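Local coordinates for protein ethanolamine kinase Pv091845 (Plasmodium vivax, PDB 2QG7) that probably phosphorylates ethanolamine, the first step of phosphatidylethanolamine synthesis, as a member of the choline/ethanolamine kinase family, at residues D[359-369]-D[409-420]. Numbering follows the deposited sequence.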
ATOM      1  N   GLU D 359     -26.868  -7.243   7.839  1.00 46.50           N
ATOM      2  CA  GLU D 359     -26.429  -8.144   8.880  1.00 44.85           C
ATOM      3  C   GLU D 359     -25.624  -7.395   9.924  1.00 45.36           C
ATOM      4  O   GLU D 359     -24.730  -6.632   9.592  1.00 45.80           O
ATOM      5  CB  GLU D 359     -25.567  -9.247   8.275  1.00 44.60           C
ATOM      6  CG  GLU D 359     -26.319 -10.260   7.391  1.00 46.11           C
ATOM      7  CD  GLU D 359     -26.448  -9.860   5.935  1.00 50.31           C
ATOM      8  OE1 GLU D 359     -26.283  -8.644   5.599  1.00 53.58           O
ATOM      9  OE2 GLU D 359     -26.710 -10.762   5.086  1.00 51.49           O
ATOM     10  N   ARG D 360     -25.932  -7.640  11.193  1.00 45.22           N
ATOM     11  CA  ARG D 360     -25.266  -6.996  12.303  1.00 44.16           C
ATOM     12  C   ARG D 360     -23.817  -7.363  12.359  1.00 43.84           C
ATOM     13  O   ARG D 360     -23.001  -6.613  12.928  1.00 44.68           O
ATOM     14  CB  ARG D 360     -25.962  -7.305  13.650  1.00 44.30           C
ATOM     15  CG  ARG D 360     -26.075  -8.787  14.021  1.00 46.03           C
ATOM     16  CD  ARG D 360     -26.164  -9.009  15.521  1.00 45.69           C
ATOM     17  NE  ARG D 360     -26.092 -10.434  15.898  1.00 47.72           N
ATOM     18  CZ  ARG D 360     -26.245 -10.940  17.137  1.00 48.51           C
ATOM     19  NH1 ARG D 360     -26.506 -10.143  18.177  1.00 45.54           N
ATOM     20  NH2 ARG D 360     -26.146 -12.265  17.344  1.00 44.50           N
ATOM     21  N   ALA D 361     -23.487  -8.519  11.794  1.00 42.63           N
ATOM     22  CA  ALA D 361     -22.121  -9.034  11.829  1.00 42.01           C
ATOM     23  C   ALA D 361     -21.225  -8.285  10.815  1.00 42.39           C
ATOM     24  O   ALA D 361     -20.035  -8.081  11.084  1.00 42.41           O
ATOM     25  CB  ALA D 361     -22.102 -10.496  11.589  1.00 41.49           C
ATOM     26  N   TYR D 362     -21.805  -7.844   9.688  1.00 42.32           N
ATOM     27  CA  TYR D 362     -21.110  -6.916   8.796  1.00 42.82           C
ATOM     28  C   TYR D 362     -20.592  -5.609   9.471  1.00 42.74           C
ATOM     29  O   TYR D 362     -19.430  -5.228   9.278  1.00 41.69           O
ATOM     30  CB  TYR D 362     -21.970  -6.568   7.609  1.00 42.86           C
ATOM     31  CG  TYR D 362     -21.273  -5.625   6.699  1.00 45.68           C
ATOM     32  CD1 TYR D 362     -20.361  -6.093   5.730  1.00 45.44           C
ATOM     33  CD2 TYR D 362     -21.495  -4.245   6.803  1.00 48.43           C
ATOM     34  CE1 TYR D 362     -19.707  -5.207   4.870  1.00 44.92           C
ATOM     35  CE2 TYR D 362     -20.816  -3.339   5.963  1.00 47.69           C
ATOM     36  CZ  TYR D 362     -19.936  -3.834   4.993  1.00 46.76           C
ATOM     37  OH  TYR D 362     -19.293  -2.925   4.178  1.00 46.27           O
ATOM     38  N   ASP D 363     -21.455  -4.946  10.248  1.00 41.70           N
ATOM     39  CA  ASP D 363     -21.113  -3.694  10.891  1.00 40.96           C
ATOM     40  C   ASP D 363     -20.014  -3.821  11.930  1.00 40.56           C
ATOM     41  O   ASP D 363     -19.219  -2.908  12.100  1.00 42.25           O
ATOM     42  CB  ASP D 363     -22.361  -3.078  11.514  1.00 42.02           C
ATOM     43  CG  ASP D 363     -22.411  -1.553  11.394  1.00 42.14           C
ATOM     44  OD1 ASP D 363     -21.634  -0.957  10.584  1.00 44.24           O
ATOM     45  OD2 ASP D 363     -23.254  -0.970  12.116  1.00 41.38           O
ATOM     46  N   ILE D 364     -19.957  -4.944  12.611  1.00 40.76           N
ATOM     47  CA  ILE D 364     -18.946  -5.203  13.611  1.00 40.96           C
ATOM     48  C   ILE D 364     -17.580  -5.571  12.987  1.00 40.95           C
ATOM     49  O   ILE D 364     -16.549  -5.043  13.408  1.00 41.38           O
ATOM     50  CB  ILE D 364     -19.408  -6.320  14.628  1.00 41.99           C
ATOM     51  CG1 ILE D 364     -20.790  -5.952  15.210  1.00 43.30           C
ATOM     52  CG2 ILE D 364     -18.329  -6.571  15.751  1.00 38.74           C
ATOM     53  CD1 ILE D 364     -21.506  -7.105  15.958  1.00 45.25           C
ATOM     54  N   ALA D 365     -17.584  -6.465  12.003  1.00 40.80           N
ATOM     55  CA  ALA D 365     -16.373  -6.873  11.297  1.00 40.73           C
ATOM     56  C   ALA D 365     -15.783  -5.729  10.451  1.00 40.52           C
ATOM     57  O   ALA D 365     -14.560  -5.587  10.363  1.00 40.94           O
ATOM     58  CB  ALA D 365     -16.644  -8.120  10.436  1.00 40.88           C
ATOM     59  N   ASN D 366     -16.651  -4.927   9.824  1.00 40.18           N
ATOM     60  CA  ASN D 366     -16.240  -3.723   9.131  1.00 39.20           C
ATOM     61  C   ASN D 366     -15.578  -2.750  10.097  1.00 39.79           C
ATOM     62  O   ASN D 366     -14.550  -2.189   9.765  1.00 41.89           O
ATOM     63  CB  ASN D 366     -17.411  -3.107   8.408  1.00 39.21           C
ATOM     64  CG  ASN D 366     -17.033  -1.859   7.588  1.00 40.58           C
ATOM     65  OD1 ASN D 366     -16.344  -1.961   6.558  1.00 42.90           O
ATOM     66  ND2 ASN D 366     -17.482  -0.690   8.043  1.00 35.75           N
ATOM     67  N   HIS D 367     -16.091  -2.615  11.314  1.00 39.49           N
ATOM     68  CA  HIS D 367     -15.508  -1.772  12.313  1.00 39.40           C
ATOM     69  C   HIS D 367     -14.150  -2.301  12.765  1.00 39.68           C
ATOM     70  O   HIS D 367     -13.215  -1.545  13.037  1.00 39.92           O
ATOM     71  CB  HIS D 367     -16.454  -1.635  13.518  1.00 39.93           C
ATOM     72  CG  HIS D 367     -15.874  -0.822  14.642  1.00 38.35           C
ATOM     73  ND1 HIS D 367     -15.483   0.488  14.484  1.00 37.54           N
ATOM     74  CD2 HIS D 367     -15.593  -1.142  15.926  1.00 38.55           C
ATOM     75  CE1 HIS D 367     -14.989   0.948  15.620  1.00 39.32           C
ATOM     76  NE2 HIS D 367     -15.035  -0.022  16.512  1.00 40.97           N
ATOM     77  N   PHE D 368     -14.044  -3.611  12.854  1.00 40.42           N
ATOM     78  CA  PHE D 368     -12.806  -4.247  13.251  1.00 40.44           C
ATOM     79  C   PHE D 368     -11.712  -4.136  12.171  1.00 40.40           C
ATOM     80  O   PHE D 368     -10.531  -4.025  12.495  1.00 40.79           O
ATOM     81  CB  PHE D 368     -13.075  -5.705  13.570  1.00 40.78           C
ATOM     82  CG  PHE D 368     -13.770  -5.910  14.904  1.00 43.09           C
ATOM     83  CD1 PHE D 368     -13.748  -4.900  15.888  1.00 45.03           C
ATOM     84  CD2 PHE D 368     -14.401  -7.110  15.202  1.00 41.65           C
ATOM     85  CE1 PHE D 368     -14.385  -5.099  17.118  1.00 43.78           C
ATOM     86  CE2 PHE D 368     -15.004  -7.328  16.448  1.00 40.97           C
ATOM     87  CZ  PHE D 368     -14.999  -6.329  17.393  1.00 43.18           C
ATOM     88  N   ASN D 369     -12.114  -4.140  10.903  1.00 39.58           N
ATOM     89  CA  ASN D 369     -11.174  -3.812   9.847  1.00 39.81           C
ATOM     90  C   ASN D 369     -10.590  -2.405   9.959  1.00 38.95           C
ATOM     91  O   ASN D 369      -9.505  -2.168   9.474  1.00 39.68           O
ATOM     92  CB  ASN D 369     -11.751  -4.045   8.446  1.00 38.32           C
ATOM     93  CG  ASN D 369     -11.614  -5.468   7.995  1.00 38.03           C
ATOM     94  OD1 ASN D 369     -10.655  -6.151   8.350  1.00 36.45           O
ATOM     95  ND2 ASN D 369     -12.554  -5.924   7.175  1.00 37.73           N
ATOM     96  N   GLU D 409     -19.775 -15.631  14.193  1.00 54.55           N
ATOM     97  CA  GLU D 409     -20.706 -15.060  13.221  1.00 53.12           C
ATOM     98  C   GLU D 409     -20.076 -13.953  12.378  1.00 52.54           C
ATOM     99  O   GLU D 409     -20.444 -13.766  11.208  1.00 52.47           O
ATOM    100  CB  GLU D 409     -21.906 -14.507  13.971  1.00 53.18           C
ATOM    101  CG  GLU D 409     -23.134 -14.240  13.121  1.00 55.47           C
ATOM    102  CD  GLU D 409     -24.236 -13.555  13.963  1.00 59.94           C
ATOM    103  OE1 GLU D 409     -24.769 -14.230  14.886  1.00 61.44           O
ATOM    104  OE2 GLU D 409     -24.596 -12.369  13.693  1.00 62.42           O
ATOM    105  N   ILE D 410     -19.142 -13.203  12.982  1.00 52.29           N
ATOM    106  CA  ILE D 410     -18.601 -11.983  12.341  1.00 51.95           C
ATOM    107  C   ILE D 410     -17.443 -12.307  11.398  1.00 52.02           C
ATOM    108  O   ILE D 410     -17.042 -11.479  10.570  1.00 52.38           O
ATOM    109  CB  ILE D 410     -18.155 -10.881  13.358  1.00 50.78           C
ATOM    110  CG1 ILE D 410     -16.998 -11.364  14.235  1.00 50.59           C
ATOM    111  CG2 ILE D 410     -19.333 -10.423  14.199  1.00 50.00           C
ATOM    112  CD1 ILE D 410     -16.196 -10.243  14.884  1.00 47.26           C
ATOM    113  N   GLN D 411     -16.957 -13.537  11.511  1.00 51.91           N
ATOM    114  CA  GLN D 411     -15.654 -13.969  10.983  1.00 51.29           C
ATOM    115  C   GLN D 411     -15.537 -13.927   9.432  1.00 49.92           C
ATOM    116  O   GLN D 411     -14.570 -13.402   8.911  1.00 50.54           O
ATOM    117  CB  GLN D 411     -15.296 -15.335  11.603  1.00 51.53           C
ATOM    118  CG  GLN D 411     -13.895 -15.460  12.050  1.00 50.85           C
ATOM    119  CD  GLN D 411     -13.512 -14.505  13.116  1.00 50.38           C
ATOM    120  OE1 GLN D 411     -12.390 -13.973  13.131  1.00 48.48           O
ATOM    121  NE2 GLN D 411     -14.418 -14.303  14.060  1.00 55.96           N
ATOM    122  N   PRO D 412     -16.539 -14.430   8.695  1.00 49.13           N
ATOM    123  CA  PRO D 412     -16.458 -14.245   7.242  1.00 47.71           C
ATOM    124  C   PRO D 412     -16.823 -12.837   6.709  1.00 48.13           C
ATOM    125  O   PRO D 412     -16.708 -12.595   5.502  1.00 48.72           O
ATOM    126  CB  PRO D 412     -17.508 -15.234   6.723  1.00 48.35           C
ATOM    127  CG  PRO D 412     -18.523 -15.349   7.847  1.00 47.62           C
ATOM    128  CD  PRO D 412     -17.747 -15.188   9.117  1.00 47.90           C
ATOM    129  N   PHE D 413     -17.331 -11.941   7.561  1.00 47.36           N
ATOM    130  CA  PHE D 413     -17.737 -10.601   7.130  1.00 46.31           C
ATOM    131  C   PHE D 413     -16.522  -9.667   7.021  1.00 45.51           C
ATOM    132  O   PHE D 413     -16.622  -8.588   6.432  1.00 45.70           O
ATOM    133  CB  PHE D 413     -18.798  -9.996   8.070  1.00 45.78           C
ATOM    134  CG  PHE D 413     -20.149 -10.613   7.921  1.00 44.36           C
ATOM    135  CD1 PHE D 413     -20.476 -11.786   8.613  1.00 40.86           C
ATOM    136  CD2 PHE D 413     -21.103 -10.032   7.082  1.00 43.35           C
ATOM    137  CE1 PHE D 413     -21.699 -12.339   8.475  1.00 38.74           C
ATOM    138  CE2 PHE D 413     -22.374 -10.601   6.930  1.00 39.20           C
ATOM    139  CZ  PHE D 413     -22.658 -11.754   7.609  1.00 39.88           C
ATOM    140  N   TYR D 414     -15.399 -10.094   7.587  1.00 44.22           N
ATOM    141  CA  TYR D 414     -14.138  -9.417   7.412  1.00 44.25           C
ATOM    142  C   TYR D 414     -13.780  -9.258   5.914  1.00 45.31           C
ATOM    143  O   TYR D 414     -13.516  -8.133   5.422  1.00 44.72           O
ATOM    144  CB  TYR D 414     -13.071 -10.214   8.103  1.00 43.71           C
ATOM    145  CG  TYR D 414     -12.845  -9.876   9.547  1.00 43.47           C
ATOM    146  CD1 TYR D 414     -12.039  -8.785   9.899  1.00 40.64           C
ATOM    147  CD2 TYR D 414     -13.394 -10.675  10.576  1.00 43.32           C
ATOM    148  CE1 TYR D 414     -11.789  -8.477  11.210  1.00 40.85           C
ATOM    149  CE2 TYR D 414     -13.140 -10.373  11.925  1.00 40.77           C
ATOM    150  CZ  TYR D 414     -12.334  -9.278  12.221  1.00 41.60           C
ATOM    151  OH  TYR D 414     -12.068  -8.947  13.510  1.00 40.22           O
ATOM    152  N   ILE D 415     -13.803 -10.392   5.209  1.00 45.74           N
ATOM    153  CA  ILE D 415     -13.606 -10.439   3.759  1.00 47.42           C
ATOM    154  C   ILE D 415     -14.684  -9.719   2.974  1.00 46.28           C
ATOM    155  O   ILE D 415     -14.421  -9.133   1.926  1.00 47.40           O
ATOM    156  CB  ILE D 415     -13.521 -11.893   3.222  1.00 48.17           C
ATOM    157  CG1 ILE D 415     -12.293 -12.617   3.825  1.00 49.00           C
ATOM    158  CG2 ILE D 415     -13.367 -11.876   1.681  1.00 49.01           C
ATOM    159  CD1 ILE D 415     -12.536 -14.123   3.806  1.00 55.49           C
ATOM    160  N   CYS D 416     -15.895  -9.811   3.464  1.00 45.44           N
ATOM    161  CA  CYS D 416     -17.043  -9.116   2.869  1.00 45.76           C
ATOM    162  C   CYS D 416     -16.864  -7.552   2.896  1.00 43.57           C
ATOM    163  O   CYS D 416     -17.154  -6.831   1.946  1.00 43.31           O
ATOM    164  CB  CYS D 416     -18.297  -9.543   3.654  1.00 44.28           C
ATOM    165  SG  CYS D 416     -19.768  -8.850   2.981  1.00 52.23           S
ATOM    166  N   SER D 417     -16.398  -7.063   4.029  1.00 42.28           N
ATOM    167  CA  SER D 417     -16.037  -5.682   4.217  1.00 41.13           C
ATOM    168  C   SER D 417     -14.858  -5.241   3.296  1.00 40.73           C
ATOM    169  O   SER D 417     -14.882  -4.144   2.757  1.00 41.51           O
ATOM    170  CB  SER D 417     -15.641  -5.521   5.686  1.00 40.18           C
ATOM    171  OG  SER D 417     -15.073  -4.265   5.913  1.00 40.56           O
ATOM    172  N   HIS D 418     -13.850  -6.105   3.111  1.00 39.80           N
ATOM    173  CA  HIS D 418     -12.791  -5.864   2.113  1.00 39.09           C
ATOM    174  C   HIS D 418     -13.288  -5.713   0.671  1.00 39.08           C
ATOM    175  O   HIS D 418     -12.860  -4.822  -0.046  1.00 39.79           O
ATOM    176  CB  HIS D 418     -11.734  -6.973   2.171  1.00 37.60           C
ATOM    177  CG  HIS D 418     -10.958  -6.990   3.436  1.00 33.94           C
ATOM    178  ND1 HIS D 418     -10.417  -5.846   3.988  1.00 31.93           N
ATOM    179  CD2 HIS D 418     -10.623  -8.009   4.262  1.00 31.22           C
ATOM    180  CE1 HIS D 418      -9.759  -6.159   5.096  1.00 34.54           C
ATOM    181  NE2 HIS D 418      -9.869  -7.468   5.284  1.00 37.48           N
ATOM    182  N   ILE D 419     -14.158  -6.611   0.239  1.00 39.38           N
ATOM    183  CA  ILE D 419     -14.686  -6.557  -1.095  1.00 39.74           C
ATOM    184  C   ILE D 419     -15.548  -5.330  -1.315  1.00 40.28           C
ATOM    185  O   ILE D 419     -15.426  -4.643  -2.332  1.00 41.74           O
ATOM    186  CB  ILE D 419     -15.436  -7.870  -1.449  1.00 39.87           C
ATOM    187  CG1 ILE D 419     -14.429  -9.034  -1.434  1.00 40.39           C
ATOM    188  CG2 ILE D 419     -16.138  -7.739  -2.793  1.00 38.87           C
ATOM    189  CD1 ILE D 419     -15.033 -10.474  -1.505  1.00 44.41           C
ATOM    190  N   ASN D 420     -16.422  -5.051  -0.360  1.00 40.81           N
ATOM    191  CA  ASN D 420     -17.275  -3.869  -0.408  1.00 40.45           C
ATOM    192  C   ASN D 420     -16.475  -2.577  -0.589  1.00 40.12           C
ATOM    193  O   ASN D 420     -16.783  -1.768  -1.463  1.00 41.45           O
ATOM    194  CB  ASN D 420     -18.164  -3.787   0.863  1.00 40.62           C
ATOM    195  CG  ASN D 420     -19.162  -2.637   0.804  1.00 41.23           C
ATOM    196  OD1 ASN D 420     -20.155  -2.694   0.086  1.00 45.69           O
ATOM    197  ND2 ASN D 420     -18.876  -1.573   1.538  1.00 41.59           N
TER
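A361 and A365 let helix 360-369 come close to 410-417, crossing helix 413-420 at -73° with the axes 8.2 Å apart. The A361 methyl lies over one face of the F413 ring, a CH-pi contact 3.9 Å from CB to the centroid, while A365 CB sits over one face of the Y414 ring, near its rim. I410 is a knob among A361, I364, A365 and F368; its CD1 meets the edge of the F368 ring, 3.5 Å from CE2. Y362 is a second knob, among F413, C416, S417 and N420; its CG, anti to the backbone N (chi1 180°), carries the ring over to helix 413-420, with C416 SG oblique to it.

R360 NE reaches E409 OE2 at 3.3 Å on the syn side, 20° out of the carboxylate plane, with a weak NH2 to OE1 bond completing the salt bridge; S288 also binds OE2. At the far end S417 OG donates to a lone pair of N366 OD1 (2.7 Å), and N369 ND2 bonds Y414 O (3.0 Å), which H418 N approaches from the opposite face. N369 ND2 also lies over one face of the H418 ring, their planes inclined.

In this C-terminal lobe, small residues permit close approach; the salt bridge ties the start of helix 360-369 to the end of helix 400-410, while side-chain hydrogen bonds of N366 and N369 hold helix 413-430.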